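PDB 2YZV: ADP-ribosylglycohydrolase from Thermus thermophilus, which belongs to the ADP-ribosylglycohydrolase family and has an all-helical fold that here carries two magnesium ions in a site lined by aspartates and threonines. Local coordinates for residues L174-E177 with A178-A182; H281-E284 with E285-L289; A292-R295 with M296-S300. All coordinates share one frame; numbering follows the deposited sequence.

How the contacts relate
All three contacts are local, made between residues three to five positions apart on a helix, yet each answers to its own surroundings. Contact 1 closes helix 162-179 and is partly buried, with leucines and alanines inward and an arginine-glutamate network outward. Contacts 2 and 3 open and end the same helix, 283-298, their centres about 17 Å apart. Contact 2 is a surface contact, where acidic side chains and an arginine are joined through water while a methionine turns inward. Contact 3, partly buried, replaces charge with sulfur and an aromatic ring at a helix end with weak backbone bonds. Contacts 1 and 3 approach to about 7 Å between nearest atoms without touching.

Contact 1. Residues L174-E177 with A178-A182; sequences LLRE and ALRGA
Arg180, on the exposed side, lays its guanidinium group against the aliphatic part of Arg176, one turn back, and the two planar groups lie almost parallel, 9° apart. CD of Arg176 sits 3.8 Å above the plane of the Arg180 guanidinium, toward its rim. The like charges this brings together are probably tempered by Glu177, whose OE2 accepts from both NE (3.2 Å) and NH2 of Arg176, a side-on salt bridge made to a single oxygen. The bend of Arg176 at chi3 (71°) swings its head round to that carboxylate. A water then carries the network onward, donating to Glu177 OE2 and accepting from Arg180 NH1 at the edge of the guanidinium. Without it the carboxylate and Arg180 would be linked by charge alone, since OE2 lies well out of that plane.

Against this water-bridged solvent side stands the tight one, formed by the buried Leu175, Ala178 and Leu179, where CG of Leu179 lies 3.2 Å from Leu175 O. Leu179 N bonds to that same Leu175 O at 2.9 Å. Gly181, with positive phi, ends the helix in a Schellman motif: Ala182 N returns to Glu177 O at 3.0 Å, and Gly181 N to Ala178 O. The reversal brings CB of Ala182 to 3.9 Å from CB of Glu177.

Among the neighbouring helices, Leu175 and Leu179 pack on Val138 of helix 135-141, Ala178 and Leu179 on Ala265 of helix 252-267, and Ala182 on Leu187 of helix 184-189. Arg180 also makes a salt bridge to Glu142 and a hydrogen bond to Asn143.

Contact 2. Residues H281-E284 with E285-L289; sequences HLRE and EMEAL
Glu284 and Glu285, with Glu287 about a turn on from Glu284, carry most of this contact at the start of helix 283-298. Glu285 folds back over the residue at the N-cap, Leu282: its chain bends at chi2 (84°), which brings OE1 of Glu285 to 3.3 Å from CA of Leu282, while OE2 lies 3.7 Å from the methyl CD2. Glu284 bends in the same sense, and a single water donates to OE1 of both glutamates, 2.7 Å from each. With OE1 of Glu284 and OE1 of Glu285 4.3 Å apart, that bridge probably eases the repulsion between them, and the helix's N-terminal end would also favour negative charge here.

Glu287 runs beside Glu284 and points the same way, but their carboxylates are turned 79° against each other. Its other neighbour is Arg283, whose extended chain crosses it at an angle: CG of Arg283 touches OE1 of Glu287 at 3.8 Å. The charged ends stop short of a salt bridge, NE of Arg283 and OE2 of Glu287 being 4.0 Å apart. A water fills the link, accepting from NE of Arg283 (2.8 Å) at the edge of its guanidinium and donating to OE2 of Glu287. Beneath these side chains the first helical bonds form in order, Met286 N to Leu282 O, Glu287 N to Arg283 O and Ala288 N to Glu284 O.

On the inward side, Met286 packs against Phe15 and Ala19 of helix 4-26 and Leu63 of helix 57-72, its side chain about 13 Å from a magnesium ion. Arg283 rests on Leu277 of helix 274-279, the His281 ring stacks on Phe54, and the backbone O of His281 accepts from Trp55 NE1.

Contact 3. Residues A292-R295 with M296-S300; sequences ALYR and MSMAS
Met298 spreads its thioether over one face of the Tyr294 ring, four residues earlier. The sulfur SD stands 4.0 Å from the centroid of the Tyr294 ring, 24° off its normal, a Met-aromatic contact. The methyl CE adds a CH-pi contact from the same side, 3.9 Å from the centroid of the Tyr294 ring and over CD2 and CE2, while SD keeps nearer to CZ and OH. A turn at chi3 (-82°) curls the methyl back along the ring, and CE of Met298 also comes within 3.5 Å of CA of Arg295.

Close to the ring's inner end lies Ser297. Its chi1 of 75° places OG between the backbone N and the carbonyl carbon, from where OG of Ser297 donates to Tyr294 O at 2.6 Å, in the carbonyl plane and on a lone pair. The same carbonyl receives weak bonds from Ser297 N and Met298 N, and OG of Ser297 comes within 3.5 Å of Tyr294 CD1.

The next shell is the backbone itself, losing its regularity as helix 283-298 ends. Ser297 N reaches Leu293 O only weakly, and Met298 N bonds to Arg295 O at 3.2 Å from above the carbonyl plane. Farther out, Arg7, Gln8 and Arg11 of helix 4-26 meet the tyrosine, whereas Leu293 packs on helices 4-26, 57-72 and 135-141, and Met296 on Ala140 and Tyr141.

Chemically, then, this C-terminal turn relies little on straight helical bonds: a serine hydroxyl supplements the weak amide donors at one carbonyl, and dispersion between sulfur, methyl and ring probably helps keep Met298 against the helix.

Contact 1. Residues L174-E177 with A178-A182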
loop_
_atom_site.group_PDB
_atom_site.type_symbol
_atom_site.label_atom_id
_atom_site.label_comp_id
_atom_site.label_asym_id
_atom_site.label_seq_id
_atom_site.Cartn_x
_atom_site.Cartn_y
_atom_site.Cartn_z
ATOM N N LEU A 174 4.032 -2.194 -10.450
ATOM C CA LEU A 174 5.241 -2.321 -9.645
ATOM C C LEU A 174 5.225 -3.576 -8.783
ATOM O O LEU A 174 6.213 -4.313 -8.724
ATOM C CB LEU A 174 5.411 -1.097 -8.739
ATOM C CG LEU A 174 5.883 0.186 -9.422
ATOM C CD1 LEU A 174 5.662 1.372 -8.490
ATOM C CD2 LEU A 174 7.357 0.061 -9.795
ATOM N N LEU A 175 4.107 -3.819 -8.109
ATOM C CA LEU A 175 4.017 -4.989 -7.253
ATOM C C LEU A 175 4.075 -6.282 -8.056
ATOM O O LEU A 175 4.764 -7.215 -7.662
ATOM C CB LEU A 175 2.745 -4.938 -6.400
ATOM C CG LEU A 175 2.698 -3.793 -5.379
ATOM C CD1 LEU A 175 1.464 -3.957 -4.508
ATOM C CD2 LEU A 175 3.959 -3.801 -4.513
ATOM N N ARG A 176 3.363 -6.339 -9.177
ATOM C CA ARG A 176 3.385 -7.549 -9.999
ATOM C C ARG A 176 4.812 -7.847 -10.453
ATOM O O ARG A 176 5.291 -8.975 -10.327
ATOM C CB ARG A 176 2.491 -7.395 -11.232
ATOM C CG ARG A 176 2.392 -8.676 -12.067
ATOM C CD ARG A 176 1.672 -8.429 -13.380
ATOM N NE ARG A 176 2.489 -7.631 -14.290
ATOM C CZ ARG A 176 2.039 -7.086 -15.415
ATOM N NH1 ARG A 176 0.771 -7.249 -15.767
ATOM N NH2 ARG A 176 2.858 -6.388 -16.190
ATOM N N GLU A 177 5.492 -6.833 -10.977
ATOM C CA GLU A 177 6.861 -7.014 -11.452
ATOM C C GLU A 177 7.810 -7.399 -10.328
ATOM O O GLU A 177 8.672 -8.266 -10.501
ATOM C CB GLU A 177 7.350 -5.742 -12.148
ATOM C CG GLU A 177 6.592 -5.437 -13.426
ATOM C CD GLU A 177 6.685 -6.569 -14.429
ATOM O OE1 GLU A 177 7.797 -6.827 -14.933
ATOM O OE2 GLU A 177 5.646 -7.202 -14.705
ATOM N N ALA A 178 7.662 -6.757 -9.174
ATOM C CA ALA A 178 8.522 -7.072 -8.046
ATOM C C ALA A 178 8.324 -8.519 -7.601
ATOM O O ALA A 178 9.292 -9.225 -7.315
ATOM C CB ALA A 178 8.245 -6.112 -6.884
ATOM N N LEU A 179 7.070 -8.965 -7.545
ATOM C CA LEU A 179 6.769 -10.334 -7.129
ATOM C C LEU A 179 7.364 -11.353 -8.093
ATOM O O LEU A 179 7.647 -12.491 -7.712
ATOM C CB LEU A 179 5.258 -10.546 -7.041
ATOM C CG LEU A 179 4.536 -9.831 -5.896
ATOM C CD1 LEU A 179 3.031 -9.982 -6.073
ATOM C CD2 LEU A 179 4.989 -10.402 -4.553
ATOM N N ARG A 180 7.551 -10.932 -9.336
ATOM C CA ARG A 180 8.101 -11.808 -10.360
ATOM C C ARG A 180 9.619 -11.763 -10.433
ATOM O O ARG A 180 10.226 -12.393 -11.301
ATOM C CB ARG A 180 7.480 -11.470 -11.711
ATOM C CG ARG A 180 6.015 -11.866 -11.771
ATOM C CD ARG A 180 5.354 -11.471 -13.071
ATOM N NE ARG A 180 4.019 -12.050 -13.166
ATOM C CZ ARG A 180 3.202 -11.884 -14.199
ATOM N NH1 ARG A 180 3.583 -11.147 -15.234
ATOM N NH2 ARG A 180 2.007 -12.464 -14.201
ATOM N N GLY A 181 10.230 -11.019 -9.516
ATOM C CA GLY A 181 11.676 -10.942 -9.476
ATOM C C GLY A 181 12.351 -9.858 -10.288
ATOM O O GLY A 181 13.572 -9.890 -10.456
ATOM N N ALA A 182 11.586 -8.897 -10.792
ATOM C CA ALA A 182 12.176 -7.819 -11.577
ATOM C C ALA A 182 13.177 -7.042 -10.723
ATOM O O ALA A 182 12.953 -6.818 -9.532
ATOM C CB ALA A 182 11.086 -6.882 -12.092
HETATM O O HOH W 1 6.103 -9.666 -15.931
#

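Contact 2. Residues H281-E284 with E285-L289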
loop_
_atom_site.group_PDB
_atom_site.type_symbol
_atom_site.label_atom_id
_atom_site.label_comp_id
_atom_site.label_asym_id
_atom_site.label_seq_id
_atom_site.Cartn_x
_atom_site.Cartn_y
_atom_site.Cartn_z
ATOM N N HIS A 281 1.008 -6.554 15.209
ATOM C CA HIS A 281 -0.319 -7.024 15.595
ATOM C C HIS A 281 -0.926 -7.872 14.470
ATOM O O HIS A 281 -0.912 -7.471 13.307
ATOM C CB HIS A 281 -1.229 -5.827 15.888
ATOM C CG HIS A 281 -2.570 -6.204 16.437
ATOM N ND1 HIS A 281 -3.700 -5.443 16.226
ATOM C CD2 HIS A 281 -2.962 -7.256 17.193
ATOM C CE1 HIS A 281 -4.730 -6.011 16.827
ATOM N NE2 HIS A 281 -4.309 -7.113 17.421
ATOM N N LEU A 282 -1.456 -9.040 14.828
ATOM C CA LEU A 282 -2.077 -9.964 13.876
ATOM C C LEU A 282 -1.129 -10.480 12.794
ATOM O O LEU A 282 -1.546 -10.761 11.671
ATOM C CB LEU A 282 -3.302 -9.314 13.222
ATOM C CG LEU A 282 -4.380 -8.797 14.179
ATOM C CD1 LEU A 282 -5.589 -8.333 13.379
ATOM C CD2 LEU A 282 -4.785 -9.897 15.149
ATOM N N ARG A 283 0.144 -10.605 13.149
ATOM C CA ARG A 283 1.170 -11.104 12.241
ATOM C C ARG A 283 0.750 -12.431 11.604
ATOM O O ARG A 283 0.753 -12.583 10.380
ATOM C CB ARG A 283 2.464 -11.311 13.027
ATOM C CG ARG A 283 3.593 -11.947 12.246
ATOM C CD ARG A 283 4.628 -12.484 13.218
ATOM N NE ARG A 283 5.812 -13.013 12.553
ATOM C CZ ARG A 283 6.843 -13.546 13.199
ATOM N NH1 ARG A 283 6.825 -13.619 14.524
ATOM N NH2 ARG A 283 7.894 -13.995 12.525
ATOM N N GLU A 284 0.388 -13.396 12.444
ATOM C CA GLU A 284 -0.008 -14.715 11.957
ATOM C C GLU A 284 -1.238 -14.710 11.059
ATOM O O GLU A 284 -1.296 -15.452 10.077
ATOM C CB GLU A 284 -0.241 -15.670 13.134
ATOM C CG GLU A 284 1.009 -16.056 13.919
ATOM C CD GLU A 284 1.536 -14.935 14.798
ATOM O OE1 GLU A 284 0.764 -14.007 15.119
ATOM O OE2 GLU A 284 2.722 -14.995 15.186
ATOM N N GLU A 285 -2.229 -13.890 11.388
ATOM C CA GLU A 285 -3.431 -13.825 10.569
ATOM C C GLU A 285 -3.090 -13.286 9.185
ATOM O O GLU A 285 -3.634 -13.742 8.177
ATOM C CB GLU A 285 -4.495 -12.943 11.232
ATOM C CG GLU A 285 -5.157 -13.575 12.452
ATOM C CD GLU A 285 -4.364 -13.399 13.738
ATOM O OE1 GLU A 285 -3.155 -13.088 13.672
ATOM O OE2 GLU A 285 -4.954 -13.582 14.825
ATOM N N MET A 286 -2.180 -12.318 9.132
ATOM C CA MET A 286 -1.787 -11.754 7.850
ATOM C C MET A 286 -0.981 -12.747 7.024
ATOM O O MET A 286 -1.127 -12.810 5.805
ATOM C CB MET A 286 -1.001 -10.460 8.057
ATOM C CG MET A 286 -1.873 -9.338 8.577
ATOM S SD MET A 286 -1.048 -7.740 8.523
ATOM C CE MET A 286 -0.351 -7.669 10.166
ATOM N N GLU A 287 -0.137 -13.532 7.687
ATOM C CA GLU A 287 0.668 -14.528 6.989
ATOM C C GLU A 287 -0.262 -15.549 6.342
ATOM O O GLU A 287 -0.052 -15.960 5.200
ATOM C CB GLU A 287 1.615 -15.225 7.969
ATOM C CG GLU A 287 2.715 -14.321 8.496
ATOM C CD GLU A 287 3.551 -14.987 9.569
ATOM O OE1 GLU A 287 2.989 -15.319 10.634
ATOM O OE2 GLU A 287 4.768 -15.174 9.348
ATOM N N ALA A 288 -1.292 -15.945 7.082
ATOM C CA ALA A 288 -2.269 -16.907 6.582
ATOM C C ALA A 288 -3.008 -16.333 5.376
ATOM O O ALA A 288 -3.199 -17.023 4.374
ATOM C CB ALA A 288 -3.257 -17.262 7.682
ATOM N N LEU A 289 -3.417 -15.069 5.470
ATOM C CA LEU A 289 -4.124 -14.427 4.365
ATOM C C LEU A 289 -3.239 -14.314 3.128
ATOM O O LEU A 289 -3.682 -14.602 2.014
ATOM C CB LEU A 289 -4.607 -13.024 4.769
ATOM C CG LEU A 289 -5.761 -12.920 5.768
ATOM C CD1 LEU A 289 -5.931 -11.473 6.214
ATOM C CD2 LEU A 289 -7.043 -13.437 5.125
HETATM O O HOH W 2 6.258 -12.928 9.834
HETATM O O HOH W 3 -1.712 -13.463 15.912
#

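Contact 3. Residues A292-R295 with M296-S300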
loop_
_atom_site.group_PDB
_atom_site.type_symbol
_atom_site.label_atom_id
_atom_site.label_comp_id
_atom_site.label_asym_id
_atom_site.label_seq_id
_atom_site.Cartn_x
_atom_site.Cartn_y
_atom_site.Cartn_z
ATOM N N ALA A 292 -2.938 -17.617 1.478
ATOM C CA ALA A 292 -4.211 -17.990 0.864
ATOM C C ALA A 292 -4.400 -17.240 -0.454
ATOM O O ALA A 292 -4.811 -17.818 -1.463
ATOM C CB ALA A 292 -5.361 -17.684 1.816
ATOM N N LEU A 293 -4.088 -15.948 -0.447
ATOM C CA LEU A 293 -4.222 -15.136 -1.650
ATOM C C LEU A 293 -3.267 -15.611 -2.741
ATOM O O LEU A 293 -3.632 -15.661 -3.916
ATOM C CB LEU A 293 -3.960 -13.662 -1.319
ATOM C CG LEU A 293 -4.997 -12.984 -0.417
ATOM C CD1 LEU A 293 -4.422 -11.686 0.137
ATOM C CD2 LEU A 293 -6.281 -12.721 -1.192
ATOM N N TYR A 294 -2.046 -15.967 -2.354
ATOM C CA TYR A 294 -1.062 -16.439 -3.317
ATOM C C TYR A 294 -1.511 -17.754 -3.955
ATOM O O TYR A 294 -1.406 -17.933 -5.169
ATOM C CB TYR A 294 0.300 -16.608 -2.638
ATOM C CG TYR A 294 1.390 -17.135 -3.544
ATOM C CD1 TYR A 294 1.548 -16.644 -4.842
ATOM C CD2 TYR A 294 2.268 -18.122 -3.101
ATOM C CE1 TYR A 294 2.554 -17.130 -5.678
ATOM C CE2 TYR A 294 3.280 -18.611 -3.926
ATOM C CZ TYR A 294 3.415 -18.112 -5.213
ATOM O OH TYR A 294 4.406 -18.603 -6.034
ATOM N N ARG A 295 -2.024 -18.669 -3.140
ATOM C CA ARG A 295 -2.491 -19.957 -3.651
ATOM C C ARG A 295 -3.637 -19.719 -4.627
ATOM O O ARG A 295 -3.820 -20.467 -5.587
ATOM C CB ARG A 295 -2.969 -20.843 -2.498
ATOM C CG ARG A 295 -1.937 -21.024 -1.393
ATOM C CD ARG A 295 -2.529 -21.741 -0.186
ATOM N NE ARG A 295 -2.617 -23.185 -0.382
ATOM C CZ ARG A 295 -1.564 -23.997 -0.417
ATOM N NH1 ARG A 295 -0.341 -23.508 -0.266
ATOM N NH2 ARG A 295 -1.734 -25.301 -0.601
ATOM N N MET A 296 -4.403 -18.666 -4.369
ATOM C CA MET A 296 -5.534 -18.303 -5.209
ATOM C C MET A 296 -5.059 -17.861 -6.595
ATOM O O MET A 296 -5.733 -18.099 -7.597
ATOM C CB MET A 296 -6.323 -17.174 -4.539
ATOM C CG MET A 296 -7.627 -16.807 -5.220
ATOM S SD MET A 296 -8.520 -15.531 -4.300
ATOM C CE MET A 296 -9.433 -14.725 -5.619
ATOM N N SER A 297 -3.891 -17.229 -6.647
ATOM C CA SER A 297 -3.336 -16.747 -7.908
ATOM C C SER A 297 -2.786 -17.880 -8.763
ATOM O O SER A 297 -2.625 -17.727 -9.974
ATOM C CB SER A 297 -2.213 -15.737 -7.651
ATOM O OG SER A 297 -1.029 -16.383 -7.206
ATOM N N MET A 298 -2.493 -19.010 -8.130
ATOM C CA MET A 298 -1.941 -20.158 -8.840
ATOM C C MET A 298 -3.026 -21.107 -9.334
ATOM O O MET A 298 -2.767 -21.978 -10.165
ATOM C CB MET A 298 -0.965 -20.911 -7.933
ATOM C CG MET A 298 0.169 -20.045 -7.401
ATOM S SD MET A 298 1.395 -20.966 -6.446
ATOM C CE MET A 298 0.592 -21.058 -4.849
ATOM N N ALA A 299 -4.239 -20.931 -8.822
ATOM C CA ALA A 299 -5.364 -21.774 -9.209
ATOM C C ALA A 299 -6.161 -21.139 -10.346
ATOM O O ALA A 299 -5.592 -20.485 -11.220
ATOM C CB ALA A 299 -6.268 -22.016 -8.005
ATOM N N SER A 300 -7.476 -21.344 -10.317
ATOM C CA SER A 300 -8.405 -20.819 -11.320
ATOM C C SER A 300 -7.808 -19.780 -12.266
ATOM O O SER A 300 -7.833 -20.026 -13.491
ATOM C CB SER A 300 -9.632 -20.223 -10.625
ATOM O OG SER A 300 -10.541 -19.684 -11.570
#